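Local coordinates for protein insecticidal Delta-Endotoxin Cry8Ea1 (Bacillus Thuringiensis, PDB 3EB7) that is a three-domain insecticidal toxin active against Holotrichia parallela larvae, probably killing by inserting its helical domain into gut-cell membranes to form pores, at residues L13-L25 against L221-T234. Residues are numbered along the deposited sequence; the frame is centred on the assembly and turned at random.
Sequences LVGTILGKLGVPL and LFPMYDMRTYPMET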
ATOM      1  N   LEU A  13      -0.287   6.647 -10.176  1.00 23.99           N
ATOM      2  CA  LEU A  13       0.981   7.277  -9.891  1.00 23.83           C
ATOM      3  C   LEU A  13       1.896   6.332  -9.163  1.00 23.68           C
ATOM      4  O   LEU A  13       3.040   6.193  -9.580  1.00 23.16           O
ATOM      5  CB  LEU A  13       0.794   8.578  -9.107  1.00 24.70           C
ATOM      6  CG  LEU A  13       0.939   9.925  -9.821  1.00 25.86           C
ATOM      7  CD1 LEU A  13       0.858   9.880 -11.357  1.00 26.58           C
ATOM      8  CD2 LEU A  13      -0.098  10.841  -9.281  1.00 27.96           C
ATOM      9  N   VAL A  14       1.417   5.634  -8.123  1.00 23.95           N
ATOM     10  CA  VAL A  14       2.309   4.669  -7.457  1.00 24.24           C
ATOM     11  C   VAL A  14       2.713   3.504  -8.351  1.00 24.10           C
ATOM     12  O   VAL A  14       3.837   3.030  -8.277  1.00 23.58           O
ATOM     13  CB  VAL A  14       1.885   4.184  -6.028  1.00 24.69           C
ATOM     14  CG1 VAL A  14       1.386   5.308  -5.185  1.00 24.23           C
ATOM     15  CG2 VAL A  14       0.913   3.095  -6.097  1.00 26.90           C
ATOM     16  N   GLY A  15       1.810   3.071  -9.220  1.00 24.12           N
ATOM     17  CA  GLY A  15       2.152   2.062 -10.197  1.00 24.22           C
ATOM     18  C   GLY A  15       3.222   2.484 -11.181  1.00 24.19           C
ATOM     19  O   GLY A  15       4.093   1.700 -11.546  1.00 24.77           O
ATOM     20  N   THR A  16       3.169   3.724 -11.620  1.00 24.22           N
ATOM     21  CA  THR A  16       4.159   4.212 -12.571  1.00 24.43           C
ATOM     22  C   THR A  16       5.545   4.317 -11.935  1.00 24.52           C
ATOM     23  O   THR A  16       6.533   3.873 -12.505  1.00 24.74           O
ATOM     24  CB  THR A  16       3.790   5.606 -13.085  1.00 23.94           C
ATOM     25  OG1 THR A  16       2.558   5.521 -13.784  1.00 25.01           O
ATOM     26  CG2 THR A  16       4.851   6.098 -14.057  1.00 24.31           C
ATOM     27  N   ILE A  17       5.609   4.959 -10.775  1.00 24.74           N
ATOM     28  CA  ILE A  17       6.861   5.102 -10.031  1.00 25.60           C
ATOM     29  C   ILE A  17       7.466   3.733  -9.614  1.00 26.11           C
ATOM     30  O   ILE A  17       8.678   3.535  -9.707  1.00 26.16           O
ATOM     31  CB  ILE A  17       6.682   6.047  -8.829  1.00 25.24           C
ATOM     32  CG1 ILE A  17       6.461   7.478  -9.344  1.00 25.56           C
ATOM     33  CG2 ILE A  17       7.868   5.974  -7.903  1.00 23.82           C
ATOM     34  CD1 ILE A  17       5.559   8.313  -8.424  1.00 23.55           C
ATOM     35  N   LEU A  18       6.621   2.799  -9.199  1.00 25.89           N
ATOM     36  CA  LEU A  18       7.095   1.494  -8.795  1.00 27.33           C
ATOM     37  C   LEU A  18       7.841   0.825  -9.956  1.00 27.98           C
ATOM     38  O   LEU A  18       8.802   0.091  -9.734  1.00 29.41           O
ATOM     39  CB  LEU A  18       5.901   0.644  -8.319  1.00 27.30           C
ATOM     40  CG  LEU A  18       5.831  -0.105  -6.976  1.00 28.67           C
ATOM     41  CD1 LEU A  18       6.766   0.376  -5.906  1.00 26.88           C
ATOM     42  CD2 LEU A  18       4.393  -0.119  -6.461  1.00 27.82           C
ATOM     43  N   GLY A  19       7.423   1.104 -11.194  1.00 28.46           N
ATOM     44  CA  GLY A  19       8.054   0.546 -12.402  1.00 28.16           C
ATOM     45  C   GLY A  19       9.397   1.168 -12.758  1.00 29.32           C
ATOM     46  O   GLY A  19      10.194   0.566 -13.508  1.00 28.83           O
ATOM     47  N   LYS A  20       9.663   2.370 -12.231  1.00 29.41           N
ATOM     48  CA  LYS A  20      10.934   3.067 -12.458  1.00 29.44           C
ATOM     49  C   LYS A  20      11.847   3.178 -11.216  1.00 29.67           C
ATOM     50  O   LYS A  20      12.851   3.900 -11.222  1.00 30.23           O
ATOM     51  CB  LYS A  20      10.664   4.490 -12.984  1.00 30.65           C
ATOM     52  CG  LYS A  20       9.911   4.621 -14.335  1.00 30.68           C
ATOM     53  CD  LYS A  20      10.542   3.835 -15.463  1.00 34.60           C
ATOM     54  CE  LYS A  20       9.720   3.934 -16.776  1.00 34.84           C
ATOM     55  NZ  LYS A  20       9.734   5.313 -17.330  1.00 34.09           N
ATOM     56  N   LEU A  21      11.497   2.497 -10.133  1.00 29.80           N
ATOM     57  CA  LEU A  21      12.212   2.661  -8.867  1.00 29.36           C
ATOM     58  C   LEU A  21      13.712   2.361  -9.025  1.00 30.32           C
ATOM     59  O   LEU A  21      14.083   1.328  -9.557  1.00 29.54           O
ATOM     60  CB  LEU A  21      11.554   1.806  -7.774  1.00 28.64           C
ATOM     61  CG  LEU A  21      11.325   2.391  -6.385  1.00 27.61           C
ATOM     62  CD1 LEU A  21      10.685   3.774  -6.423  1.00 23.01           C
ATOM     63  CD2 LEU A  21      10.457   1.437  -5.588  1.00 28.76           C
ATOM     64  N   GLY A  22      14.556   3.316  -8.619  1.00 31.83           N
ATOM     65  CA  GLY A  22      16.021   3.168  -8.654  1.00 33.85           C
ATOM     66  C   GLY A  22      16.704   3.296 -10.015  1.00 35.32           C
ATOM     67  O   GLY A  22      17.931   3.172 -10.115  1.00 35.08           O
ATOM     68  N   VAL A  23      15.937   3.548 -11.072  1.00 36.32           N
ATOM     69  CA  VAL A  23      16.549   3.655 -12.410  1.00 37.97           C
ATOM     70  C   VAL A  23      17.339   4.977 -12.548  1.00 38.54           C
ATOM     71  O   VAL A  23      16.787   6.051 -12.284  1.00 38.86           O
ATOM     72  CB  VAL A  23      15.481   3.476 -13.530  1.00 38.12           C
ATOM     73  CG1 VAL A  23      16.075   3.712 -14.897  1.00 37.90           C
ATOM     74  CG2 VAL A  23      14.871   2.060 -13.451  1.00 38.25           C
ATOM     75  N   PRO A  24      18.639   4.903 -12.920  1.00 39.17           N
ATOM     76  CA  PRO A  24      19.445   6.131 -13.026  1.00 39.95           C
ATOM     77  C   PRO A  24      19.536   6.770 -14.422  1.00 40.28           C
ATOM     78  O   PRO A  24      20.009   7.906 -14.530  1.00 41.26           O
ATOM     79  CB  PRO A  24      20.833   5.675 -12.572  1.00 40.43           C
ATOM     80  CG  PRO A  24      20.835   4.149 -12.769  1.00 40.65           C
ATOM     81  CD  PRO A  24      19.447   3.720 -13.238  1.00 39.19           C
ATOM     82  N   LEU A  25      19.051   6.076 -15.460  1.00 40.16           N
ATOM     83  CA  LEU A  25      19.162   6.494 -16.872  1.00 39.35           C
ATOM     84  C   LEU A  25      18.195   7.648 -17.248  1.00 39.37           C
ATOM     85  O   LEU A  25      17.010   7.635 -16.854  1.00 39.50           O
ATOM     86  CB  LEU A  25      18.911   5.279 -17.760  1.00 39.42           C
ATOM     87  CG  LEU A  25      19.740   4.003 -17.490  1.00 40.43           C
ATOM     88  CD1 LEU A  25      18.993   2.727 -17.862  1.00 40.53           C
ATOM     89  CD2 LEU A  25      21.104   4.051 -18.183  1.00 42.17           C
ATOM     90  N   LEU A 221       7.445   4.891  -0.711  1.00 20.90           N
ATOM     91  CA  LEU A 221       8.467   4.790  -1.754  1.00 21.06           C
ATOM     92  C   LEU A 221       9.559   5.874  -1.636  1.00 21.61           C
ATOM     93  O   LEU A 221      10.616   5.774  -2.288  1.00 20.13           O
ATOM     94  CB  LEU A 221       7.811   4.801  -3.143  1.00 21.74           C
ATOM     95  CG  LEU A 221       6.679   3.780  -3.389  1.00 22.28           C
ATOM     96  CD1 LEU A 221       6.056   4.014  -4.735  1.00 23.61           C
ATOM     97  CD2 LEU A 221       7.242   2.358  -3.355  1.00 23.60           C
ATOM     98  N   PHE A 222       9.302   6.896  -0.797  1.00 21.45           N
ATOM     99  CA  PHE A 222      10.218   8.051  -0.648  1.00 21.82           C
ATOM    100  C   PHE A 222      11.695   7.684  -0.421  1.00 22.14           C
ATOM    101  O   PHE A 222      12.574   8.344  -0.980  1.00 21.85           O
ATOM    102  CB  PHE A 222       9.751   9.018   0.458  1.00 20.85           C
ATOM    103  CG  PHE A 222       8.516   9.829   0.101  1.00 21.55           C
ATOM    104  CD1 PHE A 222       7.889  10.611   1.077  1.00 18.12           C
ATOM    105  CD2 PHE A 222       7.984   9.824  -1.211  1.00 18.59           C
ATOM    106  CE1 PHE A 222       6.776  11.358   0.790  1.00 16.47           C
ATOM    107  CE2 PHE A 222       6.863  10.596  -1.512  1.00 17.36           C
ATOM    108  CZ  PHE A 222       6.249  11.346  -0.508  1.00 20.58           C
ATOM    109  N   PRO A 223      11.978   6.663   0.432  1.00 22.86           N
ATOM    110  CA  PRO A 223      13.403   6.306   0.666  1.00 23.12           C
ATOM    111  C   PRO A 223      14.140   5.811  -0.563  1.00 23.42           C
ATOM    112  O   PRO A 223      15.377   5.925  -0.644  1.00 24.45           O
ATOM    113  CB  PRO A 223      13.316   5.167   1.709  1.00 23.33           C
ATOM    114  CG  PRO A 223      11.948   5.355   2.363  1.00 22.96           C
ATOM    115  CD  PRO A 223      11.064   5.846   1.263  1.00 22.26           C
ATOM    116  N   MET A 224      13.415   5.243  -1.516  1.00 23.70           N
ATOM    117  CA  MET A 224      14.062   4.703  -2.706  1.00 23.61           C
ATOM    118  C   MET A 224      14.380   5.799  -3.730  1.00 24.15           C
ATOM    119  O   MET A 224      14.921   5.503  -4.815  1.00 24.66           O
ATOM    120  CB  MET A 224      13.268   3.561  -3.326  1.00 23.86           C
ATOM    121  CG  MET A 224      13.367   2.213  -2.586  1.00 24.46           C
ATOM    122  SD  MET A 224      12.553   2.259  -0.960  1.00 31.36           S
ATOM    123  CE  MET A 224      10.851   1.864  -1.388  1.00 23.71           C
ATOM    124  N   TYR A 225      14.070   7.057  -3.392  1.00 23.87           N
ATOM    125  CA  TYR A 225      14.522   8.188  -4.229  1.00 24.16           C
ATOM    126  C   TYR A 225      15.926   8.636  -3.871  1.00 24.69           C
ATOM    127  O   TYR A 225      16.475   9.525  -4.520  1.00 25.35           O
ATOM    128  CB  TYR A 225      13.596   9.384  -4.132  1.00 23.35           C
ATOM    129  CG  TYR A 225      12.171   9.124  -4.513  1.00 23.76           C
ATOM    130  CD1 TYR A 225      11.158  10.004  -4.088  1.00 21.34           C
ATOM    131  CD2 TYR A 225      11.816   7.982  -5.288  1.00 24.37           C
ATOM    132  CE1 TYR A 225       9.842   9.788  -4.419  1.00 21.56           C
ATOM    133  CE2 TYR A 225      10.486   7.736  -5.622  1.00 24.74           C
ATOM    134  CZ  TYR A 225       9.505   8.657  -5.180  1.00 24.16           C
ATOM    135  OH  TYR A 225       8.210   8.443  -5.506  1.00 23.10           O
ATOM    136  N   ASP A 226      16.482   8.031  -2.825  1.00 25.16           N
ATOM    137  CA  ASP A 226      17.873   8.182  -2.433  1.00 25.82           C
ATOM    138  C   ASP A 226      18.744   7.321  -3.360  1.00 26.27           C
ATOM    139  O   ASP A 226      18.742   6.089  -3.286  1.00 25.24           O
ATOM    140  CB  ASP A 226      18.015   7.742  -0.978  1.00 26.04           C
ATOM    141  CG  ASP A 226      19.425   7.830  -0.448  1.00 26.45           C
ATOM    142  OD1 ASP A 226      19.559   7.521   0.731  1.00 26.41           O
ATOM    143  OD2 ASP A 226      20.391   8.213  -1.156  1.00 29.72           O
ATOM    144  N   MET A 227      19.475   7.986  -4.243  1.00 27.58           N
ATOM    145  CA  MET A 227      20.242   7.262  -5.247  1.00 29.53           C
ATOM    146  C   MET A 227      21.617   6.780  -4.769  1.00 28.96           C
ATOM    147  O   MET A 227      22.244   5.974  -5.444  1.00 29.20           O
ATOM    148  CB  MET A 227      20.309   8.040  -6.573  1.00 30.20           C
ATOM    149  CG  MET A 227      18.913   8.240  -7.236  1.00 35.68           C
ATOM    150  SD  MET A 227      17.881   6.763  -7.709  1.00 46.04           S
ATOM    151  CE  MET A 227      17.229   6.090  -6.198  1.00 41.64           C
ATOM    152  N   ARG A 228      22.063   7.255  -3.609  1.00 27.92           N
ATOM    153  CA  ARG A 228      23.233   6.671  -2.971  1.00 28.05           C
ATOM    154  C   ARG A 228      22.871   5.348  -2.303  1.00 27.17           C
ATOM    155  O   ARG A 228      23.627   4.405  -2.396  1.00 27.36           O
ATOM    156  CB  ARG A 228      23.901   7.640  -1.977  1.00 27.86           C
ATOM    157  CG  ARG A 228      24.180   8.968  -2.602  1.00 28.63           C
ATOM    158  CD  ARG A 228      25.251   9.729  -1.881  1.00 31.40           C
ATOM    159  NE  ARG A 228      25.308  11.102  -2.381  1.00 32.46           N
ATOM    160  CZ  ARG A 228      25.940  12.111  -1.773  1.00 32.29           C
ATOM    161  NH1 ARG A 228      26.598  11.899  -0.633  1.00 27.86           N
ATOM    162  NH2 ARG A 228      25.930  13.336  -2.325  1.00 31.35           N
ATOM    163  N   THR A 229      21.709   5.281  -1.652  1.00 26.99           N
ATOM    164  CA  THR A 229      21.244   4.041  -1.009  1.00 26.65           C
ATOM    165  C   THR A 229      20.661   3.041  -2.009  1.00 26.80           C
ATOM    166  O   THR A 229      20.831   1.825  -1.840  1.00 27.42           O
ATOM    167  CB  THR A 229      20.276   4.362   0.147  1.00 26.93           C
ATOM    168  OG1 THR A 229      20.919   5.296   1.000  1.00 26.58           O
ATOM    169  CG2 THR A 229      19.910   3.149   0.982  1.00 25.74           C
ATOM    170  N   TYR A 230      20.022   3.552  -3.059  1.00 26.31           N
ATOM    171  CA  TYR A 230      19.464   2.731  -4.133  1.00 26.79           C
ATOM    172  C   TYR A 230      20.024   3.162  -5.504  1.00 27.97           C
ATOM    173  O   TYR A 230      19.338   3.845  -6.273  1.00 27.56           O
ATOM    174  CB  TYR A 230      17.912   2.769  -4.089  1.00 25.85           C
ATOM    175  CG  TYR A 230      17.347   2.310  -2.740  1.00 24.37           C
ATOM    176  CD1 TYR A 230      17.184   3.212  -1.688  1.00 24.83           C
ATOM    177  CD2 TYR A 230      17.027   0.967  -2.508  1.00 22.91           C
ATOM    178  CE1 TYR A 230      16.712   2.796  -0.449  1.00 24.20           C
ATOM    179  CE2 TYR A 230      16.527   0.546  -1.271  1.00 20.71           C
ATOM    180  CZ  TYR A 230      16.388   1.459  -0.259  1.00 22.94           C
ATOM    181  OH  TYR A 230      15.920   1.063   0.961  1.00 21.61           O
ATOM    182  N   PRO A 231      21.293   2.799  -5.794  1.00 29.33           N
ATOM    183  CA  PRO A 231      21.967   3.258  -7.011  1.00 30.36           C
ATOM    184  C   PRO A 231      21.561   2.465  -8.274  1.00 31.96           C
ATOM    185  O   PRO A 231      22.052   2.729  -9.369  1.00 32.99           O
ATOM    186  CB  PRO A 231      23.444   3.020  -6.669  1.00 30.88           C
ATOM    187  CG  PRO A 231      23.418   1.767  -5.828  1.00 28.68           C
ATOM    188  CD  PRO A 231      22.194   1.957  -4.963  1.00 29.34           C
ATOM    189  N   MET A 232      20.668   1.507  -8.120  1.00 32.50           N
ATOM    190  CA  MET A 232      20.223   0.711  -9.234  1.00 33.92           C
ATOM    191  C   MET A 232      18.767   0.321  -9.030  1.00 32.77           C
ATOM    192  O   MET A 232      18.226   0.415  -7.927  1.00 32.15           O
ATOM    193  CB  MET A 232      21.096  -0.553  -9.395  1.00 33.94           C
ATOM    194  CG  MET A 232      20.823  -1.650  -8.392  1.00 35.06           C
ATOM    195  SD  MET A 232      22.090  -2.944  -8.311  1.00 39.96           S
ATOM    196  CE  MET A 232      23.205  -2.256  -7.088  1.00 40.72           C
ATOM    197  N   GLU A 233      18.158  -0.137 -10.116  1.00 32.65           N
ATOM    198  CA  GLU A 233      16.799  -0.654 -10.117  1.00 32.82           C
ATOM    199  C   GLU A 233      16.455  -1.463  -8.850  1.00 31.25           C
ATOM    200  O   GLU A 233      17.198  -2.390  -8.456  1.00 30.20           O
ATOM    201  CB  GLU A 233      16.598  -1.484 -11.385  1.00 33.46           C
ATOM    202  CG  GLU A 233      15.176  -1.967 -11.559  1.00 39.18           C
ATOM    203  CD  GLU A 233      14.844  -2.255 -13.009  1.00 45.89           C
ATOM    204  OE1 GLU A 233      13.998  -3.153 -13.248  1.00 47.62           O
ATOM    205  OE2 GLU A 233      15.434  -1.575 -13.898  1.00 48.57           O
ATOM    206  N   THR A 234      15.329  -1.101  -8.234  1.00 29.96           N
ATOM    207  CA  THR A 234      14.853  -1.710  -6.979  1.00 28.95           C
ATOM    208  C   THR A 234      13.425  -2.275  -7.071  1.00 29.43           C
ATOM    209  O   THR A 234      12.528  -1.598  -7.560  1.00 28.80           O
ATOM    210  CB  THR A 234      14.887  -0.656  -5.839  1.00 28.41           C
ATOM    211  OG1 THR A 234      16.230  -0.200  -5.694  1.00 28.28           O
ATOM    212  CG2 THR A 234      14.385  -1.229  -4.490  1.00 24.94           C
TER
HETATM  213  O   HOH W   1       9.576  -1.720  -7.622  1.00 24.22           O
HETATM  214  O   HOH W   2      13.808   6.013  -7.604  1.00 36.35           O
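The carbonyl oxygen of Leu-21 is gripped twice by segment 221-234: Thr-234 N donates to Leu-21 O over 3.0 Å in a nearly straight bond (166° at the hydrogen), approaching from above the carbonyl plane, and Glu-233 CA adds a weaker CA-H...O contact. Two waters extend this seam, one joining Leu-18 O to Thr-234 O, the other accepting from Gly-22 N and donating to Met-224 O. Gly-22 occupies the third position of a type II turn from Lys-20 to Val-23; its positive phi (76°) suits glycine, and its CA lies close to the backbone of the passing residues 230-234. Thr-234 OG1 reaches back in the carbonyl plane to Met-232 O (3.1 Å), bracing the bend of its own segment.

Beside this polar seam lies a greasy one. Leu-21 fits between three partners, its CG 3.8 Å from Met-224 CB, CD1 near Tyr-225 CE2 and CD2 against Leu-221 CD2. With CG1 beside the backbone N (chi1 -69°), Ile-17 turns CG2 to the edge of the Tyr-225 ring, 3.5 Å from Tyr-225 OH; that hydroxyl is hydrogen-bonded to Asn-141 of helix 133-153, so an aromatic with a polar end suits the place. Glu-233 runs alongside Val-23 and salt-bridges Lys-447 through OE1.

The end of helix 2-20 is thus joined to the linker leaving helix 198-220, where the helical bundle meets the beta-rich remainder. Leucine and isoleucine branches pack against a methionine and a tyrosine edge, while the direct bond and two water bridges between backbones probably help to set the linker's course toward strand 234-235.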